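Local structure of ribose 5-phosphate isomerase (3M1P) at residues H91-A96 with I124-Q129. The protein is a type B ribose 5-phosphate isomerase, which probably interconverts ribose 5-phosphate and ribulose 5-phosphate. The protein carries 1 engineered substitution. Numbering follows the deposited sequence.
Sequences HDHYTA and IITFLQ
Ala96 CB packs against Thr126 CB (4.1 Å) between helices 93-101 and 117-129; consistent with the small methyl, the CA atoms of Ala96 and Phe127, the nearest pair across segments 91-96 and 124-129, are 5.1 Å apart. Beside this tight, buried spot, Phe127 CD1 sits 3.9 Å from Ala96 O, and its ring continues onto Ser99 and Arg100. Thr126 also reaches His93, the two side chains crossing at about a right angle. Thr126 CG2 makes a CH-pi contact over one face of the His93 imidazole, 4.0 Å from the ring centroid, while Thr126 OG1 comes within 3.1 Å of His93 CD2; that hydroxyl is hydrogen-bonded to Glu122 O, one turn back. Both helices pack against the parallel sheet of this Rossmann-like alpha/beta fold, with strand 107-111 between them in sequence. Asp92 is the N-cap of helix 93-101; its OD1 accepts the capping bond from Thr95 N (3.0 Å) and a second from Thr95 OG1 (2.7 Å). The less enclosed side is at the partly exposed His93, whose CG, anti to the backbone N (chi1 176°), brings the ring near Thr126; that ring stacks on His93 of a second subunit, and ND1 makes a weak hydrogen bond to Glu122 of that subunit.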
loop_
_atom_site.group_PDB
_atom_site.type_symbol
_atom_site.label_atom_id
_atom_site.label_comp_id
_atom_site.label_asym_id
_atom_site.label_seq_id
_atom_site.Cartn_x
_atom_site.Cartn_y
_atom_site.Cartn_z
ATOM N N HIS A 91 7.325 -0.965 -0.627
ATOM C CA HIS A 91 6.020 -1.629 -0.661
ATOM C C HIS A 91 5.292 -1.440 -1.998
ATOM O O HIS A 91 4.155 -1.877 -2.163
ATOM C CB HIS A 91 5.138 -1.102 0.461
ATOM C CG HIS A 91 4.835 0.353 0.333
ATOM N ND1 HIS A 91 5.700 1.329 0.767
ATOM C CD2 HIS A 91 3.779 1.000 -0.217
ATOM C CE1 HIS A 91 5.176 2.518 0.515
ATOM N NE2 HIS A 91 4.015 2.345 -0.086
ATOM N N ASP A 92 5.928 -0.765 -2.941
ATOM C CA ASP A 92 5.314 -0.578 -4.250
ATOM C C ASP A 92 6.358 -0.096 -5.251
ATOM O O ASP A 92 7.526 0.034 -4.927
ATOM C CB ASP A 92 4.123 0.404 -4.169
ATOM C CG ASP A 92 4.559 1.867 -3.992
ATOM O OD1 ASP A 92 5.674 2.111 -3.478
ATOM O OD2 ASP A 92 3.769 2.772 -4.376
ATOM N N HIS A 93 5.901 0.170 -6.462
ATOM C CA HIS A 93 6.725 0.605 -7.552
ATOM C C HIS A 93 7.369 1.967 -7.283
ATOM O O HIS A 93 8.554 2.165 -7.555
ATOM C CB HIS A 93 5.845 0.660 -8.808
ATOM C CG HIS A 93 6.550 1.202 -10.007
ATOM N ND1 HIS A 93 6.622 2.547 -10.273
ATOM C CD2 HIS A 93 7.257 0.584 -10.982
ATOM C CE1 HIS A 93 7.326 2.739 -11.374
ATOM N NE2 HIS A 93 7.727 1.564 -11.823
ATOM N N TYR A 94 6.582 2.905 -6.755
ATOM C CA TYR A 94 7.054 4.262 -6.471
ATOM C C TYR A 94 8.225 4.338 -5.465
ATOM O O TYR A 94 9.264 4.927 -5.757
ATOM C CB TYR A 94 5.883 5.151 -6.020
ATOM C CG TYR A 94 6.299 6.581 -5.784
ATOM C CD1 TYR A 94 6.332 7.509 -6.829
ATOM C CD2 TYR A 94 6.677 7.000 -4.520
ATOM C CE1 TYR A 94 6.741 8.831 -6.607
ATOM C CE2 TYR A 94 7.077 8.308 -4.287
ATOM C CZ TYR A 94 7.099 9.215 -5.325
ATOM O OH TYR A 94 7.504 10.494 -5.041
ATOM N N THR A 95 8.055 3.762 -4.281
ATOM C CA THR A 95 9.155 3.703 -3.298
ATOM C C THR A 95 10.383 2.963 -3.854
ATOM O O THR A 95 11.510 3.357 -3.578
ATOM C CB THR A 95 8.720 3.009 -2.014
ATOM O OG1 THR A 95 8.070 1.777 -2.354
ATOM C CG2 THR A 95 7.765 3.909 -1.211
ATOM N N ALA A 96 10.167 1.904 -4.638
ATOM C CA ALA A 96 11.285 1.156 -5.237
ATOM C C ALA A 96 12.094 2.050 -6.182
ATOM O O ALA A 96 13.334 2.067 -6.147
ATOM C CB ALA A 96 10.781 -0.101 -5.965
ATOM N N ILE A 124 11.392 -5.537 -7.042
ATOM C CA ILE A 124 12.762 -5.984 -7.319
ATOM C C ILE A 124 13.231 -5.509 -8.694
ATOM O O ILE A 124 14.314 -4.956 -8.816
ATOM C CB ILE A 124 12.925 -7.525 -7.120
ATOM C CG1 ILE A 124 12.903 -7.840 -5.623
ATOM C CG2 ILE A 124 14.238 -8.054 -7.764
ATOM C CD1 ILE A 124 12.713 -9.303 -5.309
ATOM N N ILE A 125 12.382 -5.672 -9.705
ATOM C CA ILE A 125 12.710 -5.252 -11.064
ATOM C C ILE A 125 12.919 -3.745 -11.171
ATOM O O ILE A 125 13.914 -3.296 -11.734
ATOM C CB ILE A 125 11.646 -5.777 -12.087
ATOM C CG1 ILE A 125 11.771 -7.311 -12.230
ATOM C CG2 ILE A 125 11.724 -4.998 -13.437
ATOM C CD1 ILE A 125 10.512 -8.024 -12.786
ATOM N N THR A 126 11.988 -2.970 -10.618
ATOM C CA THR A 126 12.092 -1.518 -10.629
ATOM C C THR A 126 13.351 -1.011 -9.902
ATOM O O THR A 126 14.045 -0.129 -10.390
ATOM C CB THR A 126 10.829 -0.874 -10.001
ATOM O OG1 THR A 126 9.666 -1.415 -10.631
ATOM C CG2 THR A 126 10.865 0.642 -10.163
ATOM N N PHE A 127 13.624 -1.582 -8.737
ATOM C CA PHE A 127 14.812 -1.265 -7.963
ATOM C C PHE A 127 16.091 -1.495 -8.780
ATOM O O PHE A 127 16.953 -0.624 -8.849
ATOM C CB PHE A 127 14.838 -2.149 -6.724
ATOM C CG PHE A 127 15.912 -1.801 -5.749
ATOM C CD1 PHE A 127 15.724 -0.779 -4.836
ATOM C CD2 PHE A 127 17.112 -2.533 -5.720
ATOM C CE1 PHE A 127 16.723 -0.468 -3.905
ATOM C CE2 PHE A 127 18.112 -2.234 -4.792
ATOM C CZ PHE A 127 17.923 -1.195 -3.890
ATOM N N LEU A 128 16.198 -2.665 -9.408
ATOM C CA LEU A 128 17.421 -3.026 -10.131
ATOM C C LEU A 128 17.603 -2.212 -11.405
ATOM O O LEU A 128 18.723 -1.815 -11.730
ATOM C CB LEU A 128 17.476 -4.530 -10.418
ATOM C CG LEU A 128 17.615 -5.415 -9.178
ATOM C CD1 LEU A 128 17.461 -6.882 -9.529
ATOM C CD2 LEU A 128 18.944 -5.154 -8.449
ATOM N N GLN A 129 16.493 -1.926 -12.085
ATOM C CA GLN A 129 16.516 -1.209 -13.375
ATOM C C GLN A 129 16.589 0.319 -13.292
ATOM O O GLN A 129 17.043 0.955 -14.242
ATOM C CB GLN A 129 15.308 -1.604 -14.224
ATOM C CG GLN A 129 15.335 -3.048 -14.752
ATOM C CD GLN A 129 14.118 -3.382 -15.605
ATOM O OE1 GLN A 129 13.180 -2.585 -15.704
ATOM N NE2 GLN A 129 14.117 -4.575 -16.215
#